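Local coordinates for protein tyrosine--tRNA ligase (Archaeoglobus fulgidus, PDB 2CYB) that probably catalyses the two-step attachment of tyrosine to its tRNA, first activating the amino acid with ATP and then passing it to the acceptor end, at residues Arg138-Glu143 with Ile157-Gln162; Pro205-Leu210 with Lys256-Pro261; Arg234-Ala239 with Asn249-Ile254. All blocks are in the same frame, centred on the assembly; numbering follows the deposited sequence.

Contact 1. Residues Arg138-Glu143 with Ile157-Gln162. With TYR (tyrosine), chain C.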
loop_
_atom_site.group_PDB
_atom_site.type_symbol
_atom_site.label_atom_id
_atom_site.label_comp_id
_atom_site.label_asym_id
_atom_site.label_seq_id
_atom_site.Cartn_x
_atom_site.Cartn_y
_atom_site.Cartn_z
ATOM N N ARG A 138 -4.367 -9.579 -2.757
ATOM C CA ARG A 138 -3.349 -10.613 -2.839
ATOM C C ARG A 138 -3.705 -11.632 -3.921
ATOM O O ARG A 138 -2.852 -12.028 -4.717
ATOM C CB ARG A 138 -3.210 -11.314 -1.489
ATOM C CG ARG A 138 -1.971 -12.179 -1.363
ATOM C CD ARG A 138 -1.996 -12.949 -0.052
ATOM N NE ARG A 138 -0.677 -13.439 0.350
ATOM C CZ ARG A 138 0.149 -14.123 -0.436
ATOM N NH1 ARG A 138 -0.191 -14.405 -1.687
ATOM N NH2 ARG A 138 1.311 -14.547 0.041
ATOM N N ARG A 139 -4.964 -12.055 -3.956
ATOM C CA ARG A 139 -5.382 -13.029 -4.959
ATOM C C ARG A 139 -5.308 -12.484 -6.385
ATOM O O ARG A 139 -5.000 -13.225 -7.320
ATOM C CB ARG A 139 -6.795 -13.553 -4.655
ATOM C CG ARG A 139 -6.837 -14.456 -3.426
ATOM C CD ARG A 139 -8.183 -15.157 -3.221
ATOM N NE ARG A 139 -9.088 -14.421 -2.340
ATOM C CZ ARG A 139 -10.006 -13.551 -2.754
ATOM N NH1 ARG A 139 -10.778 -12.932 -1.869
ATOM N NH2 ARG A 139 -10.165 -13.308 -4.049
ATOM N N SER A 140 -5.561 -11.190 -6.563
ATOM C CA SER A 140 -5.504 -10.615 -7.903
ATOM C C SER A 140 -4.075 -10.634 -8.439
ATOM O O SER A 140 -3.851 -10.640 -9.653
ATOM C CB SER A 140 -6.022 -9.167 -7.886
ATOM O OG SER A 140 -5.051 -8.277 -7.346
ATOM N N MET A 141 -3.105 -10.667 -7.531
ATOM C CA MET A 141 -1.700 -10.638 -7.914
ATOM C C MET A 141 -1.020 -11.999 -8.034
ATOM O O MET A 141 0.174 -12.063 -8.316
ATOM C CB MET A 141 -0.917 -9.783 -6.916
ATOM C CG MET A 141 -1.261 -8.298 -6.967
ATOM S SD MET A 141 -0.723 -7.614 -8.514
ATOM C CE MET A 141 1.006 -7.657 -8.283
ATOM N N ASP A 142 -1.764 -13.078 -7.821
ATOM C CA ASP A 142 -1.172 -14.414 -7.895
ATOM C C ASP A 142 -0.371 -14.701 -9.159
ATOM O O ASP A 142 0.714 -15.273 -9.090
ATOM C CB ASP A 142 -2.250 -15.485 -7.728
ATOM C CG ASP A 142 -2.592 -15.740 -6.274
ATOM O OD1 ASP A 142 -1.693 -16.173 -5.521
ATOM O OD2 ASP A 142 -3.754 -15.507 -5.879
ATOM N N GLU A 143 -0.901 -14.305 -10.309
ATOM C CA GLU A 143 -0.221 -14.551 -11.576
ATOM C C GLU A 143 0.546 -13.332 -12.094
ATOM O O GLU A 143 1.057 -13.347 -13.210
ATOM C CB GLU A 143 -1.253 -14.994 -12.614
ATOM C CG GLU A 143 -2.064 -16.212 -12.167
ATOM C CD GLU A 143 -3.250 -16.505 -13.066
ATOM O OE1 GLU A 143 -4.155 -15.648 -13.159
ATOM O OE2 GLU A 143 -3.277 -17.593 -13.676
ATOM N N ILE A 157 -0.269 -2.961 -3.277
ATOM C CA ILE A 157 -0.719 -1.633 -3.695
ATOM C C ILE A 157 -0.872 -1.654 -5.225
ATOM O O ILE A 157 -1.773 -1.030 -5.783
ATOM C CB ILE A 157 0.325 -0.553 -3.328
ATOM C CG1 ILE A 157 0.423 -0.416 -1.808
ATOM C CG2 ILE A 157 -0.044 0.781 -3.972
ATOM C CD1 ILE A 157 1.599 0.436 -1.361
ATOM N N TYR A 158 0.030 -2.390 -5.875
ATOM C CA TYR A 158 0.093 -2.567 -7.333
ATOM C C TYR A 158 -1.265 -2.747 -8.057
ATOM O O TYR A 158 -1.575 -2.000 -8.988
ATOM C CB TYR A 158 1.042 -3.752 -7.614
ATOM C CG TYR A 158 1.350 -4.091 -9.054
ATOM C CD1 TYR A 158 2.665 -4.037 -9.541
ATOM C CD2 TYR A 158 0.350 -4.546 -9.912
ATOM C CE1 TYR A 158 2.967 -4.439 -10.845
ATOM C CE2 TYR A 158 0.639 -4.945 -11.207
ATOM C CZ TYR A 158 1.939 -4.890 -11.670
ATOM O OH TYR A 158 2.196 -5.262 -12.967
ATOM N N PRO A 159 -2.098 -3.721 -7.635
ATOM C CA PRO A 159 -3.388 -3.907 -8.317
ATOM C C PRO A 159 -4.335 -2.722 -8.210
ATOM O O PRO A 159 -5.063 -2.419 -9.148
ATOM C CB PRO A 159 -3.959 -5.167 -7.656
ATOM C CG PRO A 159 -3.396 -5.082 -6.254
ATOM C CD PRO A 159 -1.960 -4.659 -6.506
ATOM N N LEU A 160 -4.323 -2.054 -7.067
ATOM C CA LEU A 160 -5.180 -0.895 -6.875
ATOM C C LEU A 160 -4.810 0.197 -7.877
ATOM O O LEU A 160 -5.681 0.836 -8.472
ATOM C CB LEU A 160 -5.025 -0.354 -5.453
ATOM C CG LEU A 160 -5.131 -1.381 -4.324
ATOM C CD1 LEU A 160 -5.036 -0.652 -2.987
ATOM C CD2 LEU A 160 -6.441 -2.151 -4.430
ATOM N N MET A 161 -3.512 0.400 -8.062
ATOM C CA MET A 161 -3.026 1.413 -8.977
ATOM C C MET A 161 -3.331 1.057 -10.417
ATOM O O MET A 161 -3.617 1.937 -11.215
ATOM C CB MET A 161 -1.526 1.624 -8.787
ATOM C CG MET A 161 -1.195 2.428 -7.538
ATOM S SD MET A 161 0.579 2.671 -7.368
ATOM C CE MET A 161 0.986 3.505 -8.919
ATOM N N GLN A 162 -3.258 -0.226 -10.755
ATOM C CA GLN A 162 -3.569 -0.644 -12.115
ATOM C C GLN A 162 -5.030 -0.328 -12.411
ATOM O O GLN A 162 -5.355 0.202 -13.474
ATOM C CB GLN A 162 -3.326 -2.143 -12.301
ATOM C CG GLN A 162 -3.601 -2.610 -13.720
ATOM C CD GLN A 162 -3.019 -3.981 -13.996
ATOM O OE1 GLN A 162 -2.017 -4.371 -13.395
ATOM N NE2 GLN A 162 -3.629 -4.709 -14.925
HETATM N N TYR C . -0.015 -5.775 -14.670
HETATM C CA TYR C . 0.500 -5.680 -16.058
HETATM C C TYR C . 1.424 -6.852 -16.382
HETATM O O TYR C . 1.928 -6.896 -17.516
HETATM C CB TYR C . 1.233 -4.347 -16.237
HETATM C CG TYR C . 0.305 -3.172 -16.042
HETATM C CD1 TYR C . 0.572 -2.184 -15.093
HETATM C CD2 TYR C . -0.856 -3.055 -16.817
HETATM C CE1 TYR C . -0.302 -1.096 -14.923
HETATM C CE2 TYR C . -1.724 -1.990 -16.658
HETATM C CZ TYR C . -1.444 -1.011 -15.713
HETATM O OH TYR C . -2.304 0.051 -15.583
HETATM O OXT TYR C . 1.616 -7.719 -15.504
#

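Contact 2. Residues Pro205-Leu210 with Lys256-Pro261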
loop_
_atom_site.group_PDB
_atom_site.type_symbol
_atom_site.label_atom_id
_atom_site.label_comp_id
_atom_site.label_asym_id
_atom_site.label_seq_id
_atom_site.Cartn_x
_atom_site.Cartn_y
_atom_site.Cartn_z
ATOM N N PRO A 205 -4.963 -14.507 -24.791
ATOM C CA PRO A 205 -4.481 -15.727 -24.141
ATOM C C PRO A 205 -3.022 -15.607 -23.721
ATOM O O PRO A 205 -2.284 -14.773 -24.245
ATOM C CB PRO A 205 -4.695 -16.797 -25.214
ATOM C CG PRO A 205 -4.535 -16.032 -26.492
ATOM C CD PRO A 205 -5.270 -14.741 -26.213
ATOM N N ILE A 206 -2.612 -16.427 -22.765
ATOM C CA ILE A 206 -1.224 -16.415 -22.313
ATOM C C ILE A 206 -0.430 -17.373 -23.206
ATOM O O ILE A 206 -0.761 -18.550 -23.306
ATOM C CB ILE A 206 -1.111 -16.880 -20.847
ATOM C CG1 ILE A 206 -1.902 -15.934 -19.936
ATOM C CG2 ILE A 206 0.350 -16.947 -20.437
ATOM C CD1 ILE A 206 -1.524 -14.472 -20.076
ATOM N N LEU A 207 0.609 -16.862 -23.857
ATOM C CA LEU A 207 1.425 -17.680 -24.749
ATOM C C LEU A 207 2.332 -18.659 -24.022
ATOM O O LEU A 207 3.110 -18.266 -23.157
ATOM C CB LEU A 207 2.297 -16.791 -25.633
ATOM C CG LEU A 207 1.652 -16.021 -26.777
ATOM C CD1 LEU A 207 2.728 -15.196 -27.480
ATOM C CD2 LEU A 207 0.987 -16.993 -27.755
ATOM N N VAL A 208 2.241 -19.936 -24.375
ATOM C CA VAL A 208 3.106 -20.924 -23.750
ATOM C C VAL A 208 4.492 -20.728 -24.348
ATOM O O VAL A 208 4.633 -20.169 -25.441
ATOM C CB VAL A 208 2.624 -22.363 -24.021
ATOM C CG1 VAL A 208 1.188 -22.514 -23.554
ATOM C CG2 VAL A 208 2.751 -22.697 -25.505
ATOM N N GLY A 209 5.514 -21.165 -23.626
ATOM C CA GLY A 209 6.873 -21.025 -24.118
ATOM C C GLY A 209 7.189 -21.992 -25.248
ATOM O O GLY A 209 6.431 -22.922 -25.507
ATOM N N LEU A 210 8.321 -21.768 -25.909
ATOM C CA LEU A 210 8.763 -22.592 -27.032
ATOM C C LEU A 210 8.865 -24.090 -26.744
ATOM O O LEU A 210 8.810 -24.902 -27.669
ATOM C CB LEU A 210 10.107 -22.073 -27.546
ATOM C CG LEU A 210 10.048 -20.666 -28.153
ATOM C CD1 LEU A 210 11.448 -20.172 -28.472
ATOM C CD2 LEU A 210 9.181 -20.689 -29.403
ATOM N N LYS A 256 -0.678 -18.088 -35.770
ATOM C CA LYS A 256 -1.990 -17.553 -35.434
ATOM C C LYS A 256 -2.013 -16.121 -34.903
ATOM O O LYS A 256 -2.787 -15.289 -35.383
ATOM C CB LYS A 256 -2.680 -18.468 -34.416
ATOM C CG LYS A 256 -4.114 -18.059 -34.074
ATOM C CD LYS A 256 -4.706 -18.959 -32.994
ATOM C CE LYS A 256 -6.132 -18.559 -32.638
ATOM N NZ LYS A 256 -7.052 -18.666 -33.810
ATOM N N TYR A 257 -1.155 -15.826 -33.931
ATOM C CA TYR A 257 -1.143 -14.508 -33.300
ATOM C C TYR A 257 -0.266 -13.419 -33.901
ATOM O O TYR A 257 -0.584 -12.233 -33.780
ATOM C CB TYR A 257 -0.798 -14.675 -31.818
ATOM C CG TYR A 257 -1.793 -15.542 -31.084
ATOM C CD1 TYR A 257 -3.109 -15.112 -30.891
ATOM C CD2 TYR A 257 -1.446 -16.814 -30.640
ATOM C CE1 TYR A 257 -4.053 -15.931 -30.283
ATOM C CE2 TYR A 257 -2.378 -17.642 -30.030
ATOM C CZ TYR A 257 -3.684 -17.195 -29.858
ATOM O OH TYR A 257 -4.618 -18.021 -29.293
ATOM N N HIS A 258 0.825 -13.794 -34.558
ATOM C CA HIS A 258 1.708 -12.775 -35.115
ATOM C C HIS A 258 1.792 -12.691 -36.633
ATOM O O HIS A 258 1.672 -11.611 -37.211
ATOM C CB HIS A 258 3.129 -12.954 -34.554
ATOM C CG HIS A 258 3.184 -13.012 -33.057
ATOM N ND1 HIS A 258 3.066 -14.191 -32.352
ATOM C CD2 HIS A 258 3.292 -12.029 -32.131
ATOM C CE1 HIS A 258 3.098 -13.932 -31.056
ATOM N NE2 HIS A 258 3.232 -12.628 -30.895
ATOM N N ILE A 259 2.000 -13.827 -37.285
ATOM C CA ILE A 259 2.162 -13.824 -38.730
ATOM C C ILE A 259 0.907 -13.550 -39.550
ATOM O O ILE A 259 0.881 -12.603 -40.337
ATOM C CB ILE A 259 2.813 -15.140 -39.192
ATOM C CG1 ILE A 259 4.113 -15.361 -38.401
ATOM C CG2 ILE A 259 3.126 -15.070 -40.686
ATOM C CD1 ILE A 259 4.698 -16.761 -38.531
ATOM N N LEU A 260 -0.130 -14.363 -39.382
ATOM C CA LEU A 260 -1.352 -14.151 -40.152
ATOM C C LEU A 260 -1.975 -12.766 -39.939
ATOM O O LEU A 260 -2.386 -12.117 -40.902
ATOM C CB LEU A 260 -2.362 -15.262 -39.856
ATOM C CG LEU A 260 -1.983 -16.576 -40.550
ATOM C CD1 LEU A 260 -2.784 -17.723 -39.973
ATOM C CD2 LEU A 260 -2.217 -16.440 -42.056
ATOM N N PRO A 261 -2.052 -12.293 -38.683
ATOM C CA PRO A 261 -2.641 -10.964 -38.462
ATOM C C PRO A 261 -1.841 -9.852 -39.129
ATOM O O PRO A 261 -2.400 -8.850 -39.568
ATOM C CB PRO A 261 -2.641 -10.839 -36.940
ATOM C CG PRO A 261 -2.908 -12.253 -36.504
ATOM C CD PRO A 261 -1.960 -13.039 -37.413
#

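Contact 3. Residues Arg234-Ala239 with Asn249-Ile254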
loop_
_atom_site.group_PDB
_atom_site.type_symbol
_atom_site.label_atom_id
_atom_site.label_comp_id
_atom_site.label_asym_id
_atom_site.label_seq_id
_atom_site.Cartn_x
_atom_site.Cartn_y
_atom_site.Cartn_z
ATOM N N ARG A 234 17.290 -21.045 -34.686
ATOM C CA ARG A 234 17.662 -22.088 -33.734
ATOM C C ARG A 234 16.552 -22.399 -32.727
ATOM O O ARG A 234 16.233 -23.562 -32.485
ATOM C CB ARG A 234 18.935 -21.681 -32.978
ATOM C CG ARG A 234 19.237 -22.578 -31.796
ATOM C CD ARG A 234 20.402 -22.067 -30.968
ATOM N NE ARG A 234 20.384 -22.656 -29.632
ATOM C CZ ARG A 234 19.497 -22.340 -28.691
ATOM N NH1 ARG A 234 19.546 -22.929 -27.503
ATOM N NH2 ARG A 234 18.572 -21.421 -28.934
ATOM N N LYS A 235 15.973 -21.359 -32.131
ATOM C CA LYS A 235 14.903 -21.537 -31.146
ATOM C C LYS A 235 13.668 -22.205 -31.746
ATOM O O LYS A 235 13.065 -23.077 -31.119
ATOM C CB LYS A 235 14.514 -20.186 -30.535
ATOM C CG LYS A 235 15.588 -19.580 -29.634
ATOM C CD LYS A 235 15.114 -18.254 -29.035
ATOM C CE LYS A 235 16.118 -17.689 -28.038
ATOM N NZ LYS A 235 15.639 -16.403 -27.446
ATOM N N ILE A 236 13.293 -21.795 -32.955
ATOM C CA ILE A 236 12.134 -22.388 -33.620
ATOM C C ILE A 236 12.446 -23.841 -33.968
ATOM O O ILE A 236 11.630 -24.735 -33.736
ATOM C CB ILE A 236 11.759 -21.611 -34.913
ATOM C CG1 ILE A 236 11.231 -20.219 -34.553
ATOM C CG2 ILE A 236 10.689 -22.365 -35.699
ATOM C CD1 ILE A 236 9.972 -20.239 -33.708
ATOM N N ARG A 237 13.640 -24.078 -34.505
ATOM C CA ARG A 237 14.048 -25.428 -34.870
ATOM C C ARG A 237 13.865 -26.434 -33.736
ATOM O O ARG A 237 13.353 -27.530 -33.957
ATOM C CB ARG A 237 15.508 -25.426 -35.347
ATOM C CG ARG A 237 16.113 -26.810 -35.571
ATOM C CD ARG A 237 17.160 -26.790 -36.687
ATOM N NE ARG A 237 18.046 -25.629 -36.615
ATOM C CZ ARG A 237 18.893 -25.385 -35.618
ATOM N NH1 ARG A 237 19.654 -24.298 -35.650
ATOM N NH2 ARG A 237 18.987 -26.223 -34.592
ATOM N N LYS A 238 14.261 -26.075 -32.518
ATOM C CA LYS A 238 14.122 -27.012 -31.409
ATOM C C LYS A 238 12.849 -26.846 -30.589
ATOM O O LYS A 238 12.671 -27.497 -29.559
ATOM C CB LYS A 238 15.347 -26.933 -30.492
ATOM C CG LYS A 238 15.781 -25.527 -30.133
ATOM C CD LYS A 238 17.049 -25.542 -29.282
ATOM C CE LYS A 238 18.179 -26.298 -29.970
ATOM N NZ LYS A 238 18.443 -25.778 -31.341
ATOM N N ALA A 239 11.948 -25.993 -31.052
ATOM C CA ALA A 239 10.706 -25.775 -30.323
ATOM C C ALA A 239 9.806 -27.004 -30.321
ATOM O O ALA A 239 9.863 -27.844 -31.222
ATOM C CB ALA A 239 9.954 -24.585 -30.914
ATOM N N ASN A 249 0.461 -25.402 -29.115
ATOM C CA ASN A 249 1.549 -25.592 -30.068
ATOM C C ASN A 249 2.164 -24.220 -30.304
ATOM O O ASN A 249 1.583 -23.373 -30.987
ATOM C CB ASN A 249 1.028 -26.189 -31.385
ATOM C CG ASN A 249 2.154 -26.611 -32.326
ATOM O OD1 ASN A 249 2.097 -27.680 -32.944
ATOM N ND2 ASN A 249 3.177 -25.771 -32.443
ATOM N N PRO A 250 3.353 -23.985 -29.731
ATOM C CA PRO A 250 4.121 -22.738 -29.818
ATOM C C PRO A 250 4.322 -22.197 -31.225
ATOM O O PRO A 250 4.262 -20.990 -31.447
ATOM C CB PRO A 250 5.451 -23.110 -29.163
ATOM C CG PRO A 250 5.067 -24.174 -28.196
ATOM C CD PRO A 250 4.114 -25.007 -28.991
ATOM N N ILE A 251 4.585 -23.088 -32.174
ATOM C CA ILE A 251 4.805 -22.668 -33.548
ATOM C C ILE A 251 3.494 -22.239 -34.199
ATOM O O ILE A 251 3.439 -21.208 -34.876
ATOM C CB ILE A 251 5.465 -23.805 -34.365
ATOM C CG1 ILE A 251 6.753 -24.235 -33.664
ATOM C CG2 ILE A 251 5.769 -23.341 -35.782
ATOM C CD1 ILE A 251 7.712 -23.085 -33.385
ATOM N N LEU A 252 2.443 -23.024 -33.990
ATOM C CA LEU A 252 1.142 -22.685 -34.545
ATOM C C LEU A 252 0.685 -21.358 -33.952
ATOM O O LEU A 252 0.072 -20.538 -34.639
ATOM C CB LEU A 252 0.120 -23.773 -34.228
ATOM C CG LEU A 252 0.094 -24.949 -35.204
ATOM C CD1 LEU A 252 -0.957 -25.954 -34.761
ATOM C CD2 LEU A 252 -0.216 -24.440 -36.606
ATOM N N ASP A 253 1.003 -21.143 -32.678
ATOM C CA ASP A 253 0.624 -19.910 -32.004
ATOM C C ASP A 253 1.264 -18.704 -32.667
ATOM O O ASP A 253 0.614 -17.674 -32.829
ATOM C CB ASP A 253 1.010 -19.950 -30.516
ATOM C CG ASP A 253 0.065 -20.814 -29.691
ATOM O OD1 ASP A 253 0.398 -21.129 -28.525
ATOM O OD2 ASP A 253 -1.015 -21.174 -30.205
ATOM N N ILE A 254 2.530 -18.817 -33.055
ATOM C CA ILE A 254 3.182 -17.689 -33.703
ATOM C C ILE A 254 2.490 -17.413 -35.036
ATOM O O ILE A 254 2.316 -16.261 -35.430
ATOM C CB ILE A 254 4.684 -17.952 -33.928
ATOM C CG1 ILE A 254 5.378 -18.111 -32.571
ATOM C CG2 ILE A 254 5.307 -16.798 -34.717
ATOM C CD1 ILE A 254 6.863 -18.453 -32.671
#

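Contact 1. Residues Arg138-Glu143 with Ile157-Gln162
Ser140, in the last turn of helix 134-140, meets Pro159 of helix 154-168. Its OG lies 3.3 Å from Pro159 CB. That touch is van der Waals; the hydroxyl is hydrogen-bonded to the carbonyl of Ala137. Met141 follows and does most of the work. Its CG rests on the proline ring, 3.7 Å from Pro159 CD. The chain then bends at chi2 (-67°) and chi3 (-70°), which brings the thioether round to Tyr158. Met141 CE sits over one face of that ring, 3.9 Å from its centroid, as a CH-pi contact. Met141 SD approaches obliquely, 3.5 Å from Tyr158 CD2, in a Met-aromatic contact. The phenol end of the same ring serves the substrate. The amino N of the bound tyrosine lies at the ring edge, in its plane, and donates to Tyr158 OH at 2.8 Å. The same N of the bound tyrosine also donates to Gln162 OE1 at 2.8 Å. Tyr158 OH is also hydrogen-bonded to Glu40 OE1, its strongest polar partner, and Gln180 holds Gln162 NE2. The contact is buried and apolar on the methionine side. Met141 is thus second-shell, packed against the ring whose hydroxyl accepts a hydrogen bond from the substrate amino group.

Contact 2. Residues Pro205-Leu210 with Lys256-Pro261
The loop that follows strand 200-204 of the Rossmann-type sheet packs here against helix 250-263. Pro205 and Leu207 come from the loop, Tyr257 and His258 from the helix. Pro205 points its ring at the phenol end of Tyr257. Pro205 CG is 3.4 Å from Tyr257 OH and 3.7 Å from Tyr257 CZ. Pro205 CG approaches the Tyr257 ring obliquely. Leu207 reaches the helix with both of its methyls. Leu207 CD2 comes to 3.8 Å from Tyr257 CD2, where the two side chains run alongside one another, pointing opposite ways. Leu207 CD1 goes to the imidazole and lies 3.8 Å from His258 CE1, at the ring edge and in its plane. The leucine therefore forks between two neighbouring helix residues. With CG anti to the carbonyl carbon (chi1 -60°), the Tyr257 ring reaches out so that its phenol end meets Pro205. Over one face of this ring runs the chain of Lys256, with CD 3.7 Å above the plane. His258 NE2 is hydrogen-bonded to the carbonyl of Leu47, within the HIGH region, a link that would help fix the tilt of the imidazole. Met51 of helix 47-61 touches both Leu207 and Tyr257, and Met50 touches His258. The helix has a wider pi-type turn at 256-259, which includes both ring residues. The contact thus joins the end of the last parallel strand to the helical region beyond the KMSKS loop, as in class I synthetases, where the catalytic Rossmann fold leads into a helical domain.

Contact 3. Residues Arg234-Ala239 with Asn249-Ile254
The end of helix 229-237 and the start of helix 250-263 come together with CA atoms 7.3 Å apart at Ile236 and Ile251, and again at Ala239 and Pro250. Two consecutive helices, joined by 240-248 without helix or strand, pack here through buried aliphatic side chains. The contact lies away from the annotated sites. Ile236 is the main contributor from the first helix. Its CD1 lies 3.6 Å from Ile251 CD1 and 3.7 Å from Ile254 CD1. With Ile254 the approach is tip to tip. With Ile251 the two chains meet at a slant, and the CG2 branch of Ile236 also reaches Ile251 CD1, at 3.8 Å. Ala239 CB also touches that methyl, 3.7 Å from Ile251 CD1 and at about a right angle to the Ile236 methyls. The Ile251 chain is bent at chi2 (-54°), whereas that of Ile254 is extended there (177°). The bent and extended chains both bring their end methyls to Ile236 from positions three residues apart on the helix. Ala239 follows the end of helix 229-237, its N bonded to Ile236 O at 3.0 Å. Asn249 stands at the N-cap position of the second helix. Helix 297-319 borders the contact: Val304 touches Ile251 and Ile254, and Lys301 touches Ile236 and bonds to the carbonyls of Arg237 and Ala239. On another side of helix 250-263, Leu252 packs on helix 283-292.

Overall arrangement
Contacts 1 and 3 are buried, while contact 2 is only partly so. Contact 1 stands apart, its centre 25 Å from that of contact 2 and 32 Å from that of contact 3. It alone holds substrate-binding residues, and its apolar packing passes directly into polar ligand chemistry. Contacts 2 and 3 share helix 250-263 and touch, with centres 10 Å apart. Segment 205-210 also packs on segment 234-239 through Leu210 and Lys235. Contact 3 is purely aliphatic, between two helices. Contact 2 mixes aliphatic groups with rings, between a loop and a helix, and borders helix 47-61, whose start belongs to the HIGH region.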